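Local coordinates for uncharacterized protein (Bacteroides ovatus, PDB 4E6F), which is of unknown function but contains a DUF4468 domain with a TBP-like fold, in which long helices pack against a curved antiparallel sheet, at residues F31-M36 with V166-F170; M49-L53 with I73-E79; I115-Y119 with K150-T155. All coordinates share one frame; numbering follows the deposited sequence.

Overall arrangement
All three contacts are places where a helix or its end meets the same antiparallel sheet. Helix 149-169 serves two of them: its C-terminal end packs on residues 31-36 in contact 1, and its first turns pack on strand 107-119 in contact 3. These two lie on opposite sides of the chain's centre, their centres about 28 Å apart. Contact 2, between helix 38-54 and strand 72-85, has its centre about 18 Å from each of the others, and its nearest atoms are about 7 Å from contact 1 and about 6 Å from contact 3. No active site can be assigned; a nitrate ion, probably from the crystallisation liquor, sits beside the helix of contact 3.

Contact 1 of 3, residues F31-M36 with V166-F170; sequences FQIPGM and VAVAF
Phe31, at the end of strand 24-32, extends its ring to the last turn of the helix carrying Val166 and Ala167. CG1 of Val166 lies over one face of that ring, 3.6 Å from its centroid, in a CH-pi contact. With CG1 anti to the backbone N (chi1 170°), the valine turns this branch over the Phe31 face. Further round the Phe31 ring, CE2 comes to 4.0 Å from Ala167 CB. The rings of Phe31 and Phe170 meet obliquely, their planes 44° apart, with Phe31 CB 4.1 Å from Phe170 CE2.

Two residues on, Ile33 lays CD1 over a face of the Phe170 ring, with CD1 3.7 Å from CZ. Ile33 was modelled in two conformers and this holds for one, so the detail is uncertain. The chain then makes a type I turn from Ile33 to Met36, closed by the bond from Met36 N to Ile33 O. At the end of the turn, the selenomethionine Met36 brings SE to 4.3 Å from Phe170 CD1, an oblique Met-aromatic contact.

Side chain meets side chain only through apolar groups, and no hydrogen bond crosses this surface contact. Phe31 pairs through its backbone with Cys108 of strand 107-119, Ile33 and Met36 with Gly106 just before it; Val110 of that strand touches Phe31 and Val166, and helix 38-54 supplies Met45 against Phe170 and Trp48 against Val166.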
loop_
_atom_site.group_PDB
_atom_site.type_symbol
_atom_site.label_atom_id
_atom_site.label_comp_id
_atom_site.label_asym_id
_atom_site.label_seq_id
_atom_site.Cartn_x
_atom_site.Cartn_y
_atom_site.Cartn_z
ATOM N N PHE A 31 -11.038 -9.218 0.653
ATOM C CA PHE A 31 -11.390 -9.739 1.975
ATOM C C PHE A 31 -12.768 -10.342 1.895
ATOM O O PHE A 31 -13.685 -9.727 1.313
ATOM C CB PHE A 31 -11.373 -8.605 3.034
ATOM C CG PHE A 31 -10.007 -7.988 3.189
ATOM C CD1 PHE A 31 -9.571 -6.994 2.311
ATOM C CD2 PHE A 31 -9.132 -8.441 4.171
ATOM C CE1 PHE A 31 -8.277 -6.477 2.407
ATOM C CE2 PHE A 31 -7.843 -7.892 4.286
ATOM C CZ PHE A 31 -7.418 -6.949 3.387
ATOM N N GLN A 32 -12.909 -11.564 2.452
ATOM C CA GLN A 32 -14.195 -12.233 2.524
ATOM C C GLN A 32 -14.733 -12.086 3.922
ATOM O O GLN A 32 -14.129 -12.626 4.854
ATOM C CB GLN A 32 -14.048 -13.725 2.184
ATOM C CG GLN A 32 -13.567 -14.026 0.775
ATOM C CD GLN A 32 -14.712 -13.876 -0.214
ATOM O OE1 GLN A 32 -15.797 -14.470 -0.073
ATOM N NE2 GLN A 32 -14.485 -13.084 -1.237
ATOM N N ILE A 33 -15.849 -11.350 4.063
ATOM C CA ILE A 33 -16.536 -11.116 5.338
ATOM C C ILE A 33 -17.991 -11.512 5.076
ATOM O O ILE A 33 -18.878 -10.652 4.979
ATOM C CB ILE A 33 -16.350 -9.641 5.826
ATOM C CG1 ILE A 33 -14.980 -9.034 5.414
ATOM C CG2 ILE A 33 -16.456 -9.623 7.308
ATOM C CD1 ILE A 33 -15.051 -8.062 4.237
ATOM N N PRO A 34 -18.229 -12.826 4.819
ATOM C CA PRO A 34 -19.540 -13.252 4.323
ATOM C C PRO A 34 -20.764 -12.930 5.139
ATOM O O PRO A 34 -21.848 -12.787 4.555
ATOM C CB PRO A 34 -19.374 -14.762 4.130
ATOM C CG PRO A 34 -18.221 -15.151 4.995
ATOM C CD PRO A 34 -17.295 -13.969 4.851
ATOM N N GLY A 35 -20.623 -12.828 6.447
ATOM C CA GLY A 35 -21.803 -12.497 7.244
ATOM C C GLY A 35 -22.246 -11.040 7.195
ATOM O O GLY A 35 -23.398 -10.740 7.549
HETATM N N MSE A 36 -21.371 -10.126 6.725
HETATM C CA MSE A 36 -21.651 -8.680 6.743
HETATM C C MSE A 36 -22.313 -8.134 5.492
HETATM O O MSE A 36 -21.959 -8.506 4.371
HETATM C CB MSE A 36 -20.348 -7.917 6.964
HETATM C CG MSE A 36 -19.693 -8.198 8.307
HETATM SE SE MSE A 36 -18.194 -6.929 8.582
HETATM C CE MSE A 36 -17.303 -7.852 10.112
ATOM N N VAL A 166 -6.151 -3.795 7.574
ATOM C CA VAL A 166 -7.541 -3.988 7.163
ATOM C C VAL A 166 -8.084 -5.293 7.764
ATOM O O VAL A 166 -9.218 -5.316 8.268
ATOM C CB VAL A 166 -7.686 -3.979 5.629
ATOM C CG1 VAL A 166 -9.083 -4.430 5.200
ATOM C CG2 VAL A 166 -7.322 -2.608 5.033
ATOM N N ALA A 167 -7.297 -6.393 7.667
ATOM C CA ALA A 167 -7.740 -7.689 8.203
ATOM C C ALA A 167 -8.069 -7.546 9.701
ATOM O O ALA A 167 -9.086 -8.075 10.168
ATOM C CB ALA A 167 -6.653 -8.744 7.998
ATOM N N VAL A 168 -7.229 -6.788 10.432
ATOM C CA VAL A 168 -7.423 -6.522 11.873
ATOM C C VAL A 168 -8.713 -5.694 12.078
ATOM O O VAL A 168 -9.480 -5.968 13.012
ATOM C CB VAL A 168 -6.171 -5.834 12.501
ATOM C CG1 VAL A 168 -6.430 -5.392 13.945
ATOM C CG2 VAL A 168 -4.962 -6.762 12.439
ATOM N N ALA A 169 -8.973 -4.714 11.186
ATOM C CA ALA A 169 -10.210 -3.937 11.283
ATOM C C ALA A 169 -11.447 -4.846 11.122
ATOM O O ALA A 169 -12.505 -4.545 11.684
ATOM C CB ALA A 169 -10.231 -2.836 10.233
ATOM N N PHE A 170 -11.302 -5.963 10.365
ATOM C CA PHE A 170 -12.414 -6.904 10.176
ATOM C C PHE A 170 -12.441 -7.998 11.246
ATOM O O PHE A 170 -13.310 -8.872 11.187
ATOM C CB PHE A 170 -12.379 -7.521 8.763
ATOM C CG PHE A 170 -12.824 -6.579 7.657
ATOM C CD1 PHE A 170 -14.090 -5.985 7.688
ATOM C CD2 PHE A 170 -12.006 -6.337 6.562
ATOM C CE1 PHE A 170 -14.504 -5.123 6.663
ATOM C CE2 PHE A 170 -12.430 -5.499 5.517
ATOM C CZ PHE A 170 -13.679 -4.898 5.580
#

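Contact 2 of 3, residues M49-L53 with I73-E79; sequences MDERL and IAGVGEE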
loop_
_atom_site.group_PDB
_atom_site.type_symbol
_atom_site.label_atom_id
_atom_site.label_comp_id
_atom_site.label_asym_id
_atom_site.label_seq_id
_atom_site.Cartn_x
_atom_site.Cartn_y
_atom_site.Cartn_z
HETATM N N MSE A 49 -10.317 3.704 7.414
HETATM C CA MSE A 49 -9.515 4.594 6.592
HETATM C C MSE A 49 -9.347 5.961 7.248
HETATM O O MSE A 49 -8.272 6.543 7.174
HETATM C CB MSE A 49 -10.078 4.748 5.178
HETATM C CG MSE A 49 -9.001 5.321 4.260
HETATM SE SE MSE A 49 -9.666 5.867 2.530
HETATM C CE MSE A 49 -10.177 4.117 1.884
ATOM N N ASP A 50 -10.413 6.456 7.907
ATOM C CA ASP A 50 -10.329 7.744 8.591
ATOM C C ASP A 50 -9.226 7.711 9.656
ATOM O O ASP A 50 -8.366 8.585 9.679
ATOM C CB ASP A 50 -11.685 8.091 9.224
ATOM C CG ASP A 50 -11.755 9.472 9.832
ATOM O OD1 ASP A 50 -11.051 10.373 9.337
ATOM O OD2 ASP A 50 -12.539 9.656 10.772
ATOM N N GLU A 51 -9.238 6.680 10.521
ATOM C CA GLU A 51 -8.233 6.568 11.572
ATOM C C GLU A 51 -6.843 6.291 11.004
ATOM O O GLU A 51 -5.859 6.876 11.467
ATOM C CB GLU A 51 -8.627 5.477 12.582
ATOM C CG GLU A 51 -9.850 5.835 13.417
ATOM C CD GLU A 51 -9.760 7.096 14.261
ATOM O OE1 GLU A 51 -8.694 7.340 14.872
ATOM O OE2 GLU A 51 -10.762 7.844 14.308
ATOM N N ARG A 52 -6.745 5.431 9.980
ATOM C CA ARG A 52 -5.458 5.098 9.371
ATOM C C ARG A 52 -4.800 6.333 8.740
ATOM O O ARG A 52 -3.589 6.513 8.847
ATOM C CB ARG A 52 -5.628 3.965 8.332
ATOM C CG ARG A 52 -4.377 3.623 7.518
ATOM C CD ARG A 52 -3.223 3.123 8.403
ATOM N NE ARG A 52 -2.041 2.816 7.606
ATOM C CZ ARG A 52 -1.200 3.720 7.115
ATOM N NH1 ARG A 52 -1.380 5.019 7.367
ATOM N NH2 ARG A 52 -0.181 3.340 6.358
ATOM N N LEU A 53 -5.591 7.180 8.072
ATOM C CA LEU A 53 -5.002 8.366 7.458
ATOM C C LEU A 53 -4.741 9.460 8.503
ATOM O O LEU A 53 -3.765 10.192 8.359
ATOM C CB LEU A 53 -5.878 8.866 6.290
ATOM C CG LEU A 53 -5.894 7.864 5.096
ATOM C CD1 LEU A 53 -6.874 8.302 4.001
ATOM C CD2 LEU A 53 -4.523 7.704 4.473
ATOM N N ILE A 73 -14.972 4.068 -1.415
ATOM C CA ILE A 73 -14.296 5.044 -0.566
ATOM C C ILE A 73 -12.917 5.267 -1.126
ATOM O O ILE A 73 -12.244 4.280 -1.467
ATOM C CB ILE A 73 -14.179 4.523 0.897
ATOM C CG1 ILE A 73 -15.501 3.932 1.422
ATOM C CG2 ILE A 73 -13.629 5.612 1.847
ATOM C CD1 ILE A 73 -15.242 2.897 2.534
ATOM N N ALA A 74 -12.464 6.510 -1.184
ATOM C CA ALA A 74 -11.081 6.734 -1.582
ATOM C C ALA A 74 -10.454 7.784 -0.701
ATOM O O ALA A 74 -11.093 8.778 -0.345
ATOM C CB ALA A 74 -10.967 7.143 -3.040
ATOM N N GLY A 75 -9.185 7.569 -0.391
ATOM C CA GLY A 75 -8.438 8.534 0.399
ATOM C C GLY A 75 -7.061 8.717 -0.179
ATOM O O GLY A 75 -6.599 7.894 -0.987
ATOM N N VAL A 76 -6.413 9.801 0.207
ATOM C CA VAL A 76 -5.037 10.043 -0.203
ATOM C C VAL A 76 -4.173 10.070 1.042
ATOM O O VAL A 76 -4.639 10.447 2.111
ATOM C CB VAL A 76 -4.855 11.304 -1.069
ATOM C CG1 VAL A 76 -5.661 11.148 -2.373
ATOM C CG2 VAL A 76 -5.254 12.585 -0.308
ATOM N N GLY A 77 -2.935 9.639 0.894
ATOM C CA GLY A 77 -2.019 9.605 2.019
ATOM C C GLY A 77 -0.623 10.034 1.642
ATOM O O GLY A 77 -0.207 9.949 0.476
ATOM N N GLU A 78 0.112 10.455 2.665
ATOM C CA GLU A 78 1.498 10.871 2.513
ATOM C C GLU A 78 2.237 10.421 3.755
ATOM O O GLU A 78 1.799 10.700 4.878
ATOM C CB GLU A 78 1.587 12.386 2.326
ATOM C CG GLU A 78 3.023 12.863 2.151
ATOM C CD GLU A 78 3.089 14.366 1.994
ATOM O OE1 GLU A 78 2.694 14.870 0.919
ATOM O OE2 GLU A 78 3.533 15.040 2.951
ATOM N N GLU A 79 3.333 9.690 3.560
ATOM C CA GLU A 79 4.121 9.181 4.691
ATOM C C GLU A 79 5.579 9.125 4.361
ATOM O O GLU A 79 5.946 9.159 3.183
ATOM C CB GLU A 79 3.709 7.730 5.023
ATOM C CG GLU A 79 2.325 7.528 5.599
ATOM C CD GLU A 79 2.032 6.068 5.866
ATOM O OE1 GLU A 79 2.815 5.414 6.597
ATOM O OE2 GLU A 79 1.002 5.577 5.358
#
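Helix 38-54 packs on the sheet of the TBP-like fold here, with Met49 and Leu53, one turn apart, pressed onto the backbone of strand 72-85 at Gly75. The two short segments run almost parallel, 11° apart, with their axes 9.6 Å from each other at closest approach. CB of selenomethionine Met49 points toward the strand and CG lies anti to the backbone N; SE stops 3.4 Å from Gly75 N, and a bend at the last torsion turns CE aside to Ile73 CG2, 3.8 Å away. Both methyls of Leu53 lie 3.6 Å from Val76 O, CD1 reaching back to Gly75 CA and CD2 on to Gly77 CA. The glycines permit this: a CB on Gly75 would collide with Met49 SE and Leu53 CD1, and one on Gly77 would be tight against Leu53 CD2.

At the far end the packing turns polar. The Arg52 chain bends at chi2 (62°), which swings the guanidinium out to Glu79. NH2 gives OE2 of Glu79 a bond of 2.7 Å, close to the guanidinium plane and on the syn side of the carboxylate, and NH1 adds a weak second bond to the same oxygen at 3.2 Å. The guanidinium and carboxylate planes are 70° apart, so this is no flat side-on pairing of two oxygens with two nitrogens. Glu79 OE2 is also hydrogen-bonded to Tyr97 OH, and Arg52 NH1 bonds to Asn56 OD1. A leucine in place of Arg52 would probably leave the Glu79 carboxylate without its cationic mate, with Tyr97 among its remaining partners.

Ile63, Ile99 and Val101 of the adjoining strands also touch Met49, giving the apolar helix-on-sheet core that the TBP-like fold builds.

Contact 3 of 3, residues I115-Y119 with K150-T155; sequences IRFTY and KWRRKT. With NO3 (nitrate ion), chain C.
Trp151 drives the edge of its six-membered ring between two aromatic side chains of strand 107-119, Phe117 and Tyr119. It packs edge-to-face on each, its edge toward their faces: its plane is turned 70° from Phe117 and 73° from Tyr119, and both centroid separations are 5.1 Å. The CE3-CZ3 side serves Phe117, with CE3 over the ring centre and CZ3 3.6 Å from CG; the CZ2-CH2 side serves Tyr119, with CZ2 over the centre and CH2 3.7 Å from CD1. One indole rim thus meets two rings two residues apart on the same, helix-facing side of the strand, and Trp130 and Phe83 extend the aromatic cluster.

Thr155, a turn further along the helix, approaches Phe117 at the ring edge, with OG1 3.3 Å from CZ. That hydroxyl is held by a 2.7 Å bond to Trp151 O, which also receives Thr155 N from the opposite face of its carbonyl plane.

Lys154 and, weakly, Arg153 hold the nitrate on a part of the helix that does not touch residues 115-119.

Lys150 crosses Tyr119 at about a right angle. Its CG sits between the backbone N and carbonyl carbon (chi1 68°), and the chain beyond is extended, bringing NZ to 3.2 Å from Tyr119 OH as donor. Asp91 pairs with both groups, through a salt bridge to Lys150 NZ and a hydrogen bond to Tyr119 OH. The chemistry is divided: a buried aromatic core, bordered by a polar network in which the aspartate probably balances the lysine charge.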
loop_
_atom_site.group_PDB
_atom_site.type_symbol
_atom_site.label_atom_id
_atom_site.label_comp_id
_atom_site.label_asym_id
_atom_site.label_seq_id
_atom_site.Cartn_x
_atom_site.Cartn_y
_atom_site.Cartn_z
ATOM N N ILE A 115 1.013 5.488 -6.677
ATOM C CA ILE A 115 2.160 5.575 -5.778
ATOM C C ILE A 115 3.288 6.353 -6.425
ATOM O O ILE A 115 3.735 6.006 -7.526
ATOM C CB ILE A 115 2.631 4.161 -5.396
ATOM C CG1 ILE A 115 1.476 3.382 -4.704
ATOM C CG2 ILE A 115 3.924 4.225 -4.511
ATOM C CD1 ILE A 115 1.693 1.900 -4.574
ATOM N N ARG A 116 3.755 7.391 -5.724
ATOM C CA ARG A 116 4.871 8.192 -6.203
ATOM C C ARG A 116 5.744 8.563 -5.030
ATOM O O ARG A 116 5.261 8.803 -3.918
ATOM C CB ARG A 116 4.394 9.431 -6.979
ATOM C CG ARG A 116 3.544 10.373 -6.172
ATOM C CD ARG A 116 3.052 11.553 -7.009
ATOM N NE ARG A 116 2.098 12.351 -6.240
ATOM C CZ ARG A 116 2.439 13.306 -5.383
ATOM N NH1 ARG A 116 3.718 13.620 -5.202
ATOM N NH2 ARG A 116 1.508 13.951 -4.697
ATOM N N PHE A 117 7.033 8.627 -5.295
ATOM C CA PHE A 117 8.041 8.906 -4.289
ATOM C C PHE A 117 8.669 10.255 -4.493
ATOM O O PHE A 117 8.859 10.683 -5.641
ATOM C CB PHE A 117 9.148 7.847 -4.369
ATOM C CG PHE A 117 8.667 6.415 -4.286
ATOM C CD1 PHE A 117 8.289 5.858 -3.063
ATOM C CD2 PHE A 117 8.588 5.623 -5.430
ATOM C CE1 PHE A 117 7.821 4.533 -2.988
ATOM C CE2 PHE A 117 8.137 4.294 -5.356
ATOM C CZ PHE A 117 7.780 3.751 -4.132
ATOM N N THR A 118 8.983 10.923 -3.377
ATOM C CA THR A 118 9.709 12.195 -3.370
ATOM C C THR A 118 10.901 11.953 -2.464
ATOM O O THR A 118 10.757 11.808 -1.243
ATOM C CB THR A 118 8.830 13.366 -2.951
ATOM O OG1 THR A 118 7.666 13.365 -3.770
ATOM C CG2 THR A 118 9.561 14.707 -3.092
ATOM N N TYR A 119 12.075 11.889 -3.069
ATOM C CA TYR A 119 13.297 11.513 -2.376
ATOM C C TYR A 119 14.278 12.672 -2.310
ATOM O O TYR A 119 14.559 13.296 -3.340
ATOM C CB TYR A 119 13.918 10.332 -3.152
ATOM C CG TYR A 119 15.098 9.658 -2.481
ATOM C CD1 TYR A 119 14.957 9.024 -1.246
ATOM C CD2 TYR A 119 16.317 9.536 -3.137
ATOM C CE1 TYR A 119 16.027 8.361 -0.650
ATOM C CE2 TYR A 119 17.389 8.859 -2.554
ATOM C CZ TYR A 119 17.225 8.245 -1.327
ATOM O OH TYR A 119 18.280 7.562 -0.764
ATOM N N LYS A 150 15.754 -1.635 -2.148
ATOM C CA LYS A 150 15.163 -0.959 -0.987
ATOM C C LYS A 150 13.789 -0.401 -1.331
ATOM O O LYS A 150 12.885 -0.461 -0.506
ATOM C CB LYS A 150 16.086 0.136 -0.424
ATOM C CG LYS A 150 16.289 1.365 -1.322
ATOM C CD LYS A 150 17.373 2.257 -0.710
ATOM C CE LYS A 150 17.430 3.568 -1.469
ATOM N NZ LYS A 150 18.576 4.427 -1.009
ATOM N N TRP A 151 13.626 0.118 -2.554
ATOM C CA TRP A 151 12.357 0.663 -3.019
ATOM C C TRP A 151 11.290 -0.420 -3.122
ATOM O O TRP A 151 10.177 -0.242 -2.626
ATOM C CB TRP A 151 12.551 1.320 -4.393
ATOM C CG TRP A 151 13.530 2.452 -4.346
ATOM C CD1 TRP A 151 14.875 2.388 -4.563
ATOM C CD2 TRP A 151 13.245 3.799 -3.970
ATOM N NE1 TRP A 151 15.445 3.627 -4.378
ATOM C CE2 TRP A 151 14.463 4.514 -4.009
ATOM C CE3 TRP A 151 12.066 4.495 -3.662
ATOM C CZ2 TRP A 151 14.536 5.888 -3.720
ATOM C CZ3 TRP A 151 12.133 5.844 -3.365
ATOM C CH2 TRP A 151 13.361 6.528 -3.383
ATOM N N ARG A 152 11.630 -1.536 -3.767
ATOM C CA ARG A 152 10.662 -2.606 -3.975
ATOM C C ARG A 152 10.328 -3.320 -2.647
ATOM O O ARG A 152 9.143 -3.535 -2.349
ATOM C CB ARG A 152 11.184 -3.582 -5.022
ATOM C CG ARG A 152 10.208 -4.743 -5.274
ATOM C CD ARG A 152 10.346 -5.256 -6.696
ATOM N NE ARG A 152 9.646 -6.536 -6.906
ATOM C CZ ARG A 152 9.020 -6.869 -8.030
ATOM N NH1 ARG A 152 8.869 -5.982 -9.004
ATOM N NH2 ARG A 152 8.484 -8.075 -8.163
ATOM N N ARG A 153 11.350 -3.677 -1.838
ATOM C CA ARG A 153 11.052 -4.318 -0.557
ATOM C C ARG A 153 10.164 -3.453 0.334
ATOM O O ARG A 153 9.190 -3.957 0.906
ATOM C CB ARG A 153 12.341 -4.590 0.237
ATOM C CG ARG A 153 13.179 -5.725 -0.279
ATOM C CD ARG A 153 14.181 -6.157 0.790
ATOM N NE ARG A 153 15.262 -6.945 0.202
ATOM C CZ ARG A 153 16.451 -6.465 -0.170
ATOM N NH1 ARG A 153 16.758 -5.188 0.037
ATOM N NH2 ARG A 153 17.352 -7.268 -0.717
ATOM N N LYS A 154 10.565 -2.190 0.547
ATOM C CA LYS A 154 9.846 -1.358 1.509
ATOM C C LYS A 154 8.448 -1.002 1.011
ATOM O O LYS A 154 7.547 -0.866 1.848
ATOM C CB LYS A 154 10.670 -0.123 1.912
ATOM C CG LYS A 154 11.970 -0.494 2.655
ATOM C CD LYS A 154 11.739 -1.273 3.935
ATOM C CE LYS A 154 12.989 -1.417 4.774
ATOM N NZ LYS A 154 13.755 -2.655 4.455
ATOM N N THR A 155 8.241 -0.897 -0.319
ATOM C CA THR A 155 6.884 -0.601 -0.812
ATOM C C THR A 155 5.993 -1.851 -0.666
ATOM O O THR A 155 4.838 -1.746 -0.235
ATOM C CB THR A 155 6.881 -0.078 -2.254
ATOM O OG1 THR A 155 7.772 1.043 -2.322
ATOM C CG2 THR A 155 5.467 0.369 -2.702
HETATM N N NO3 C . 16.223 -2.244 2.146
HETATM O O1 NO3 C . 17.286 -2.397 1.563
HETATM O O2 NO3 C . 15.346 -3.078 2.154
HETATM O O3 NO3 C . 16.020 -1.094 2.786
#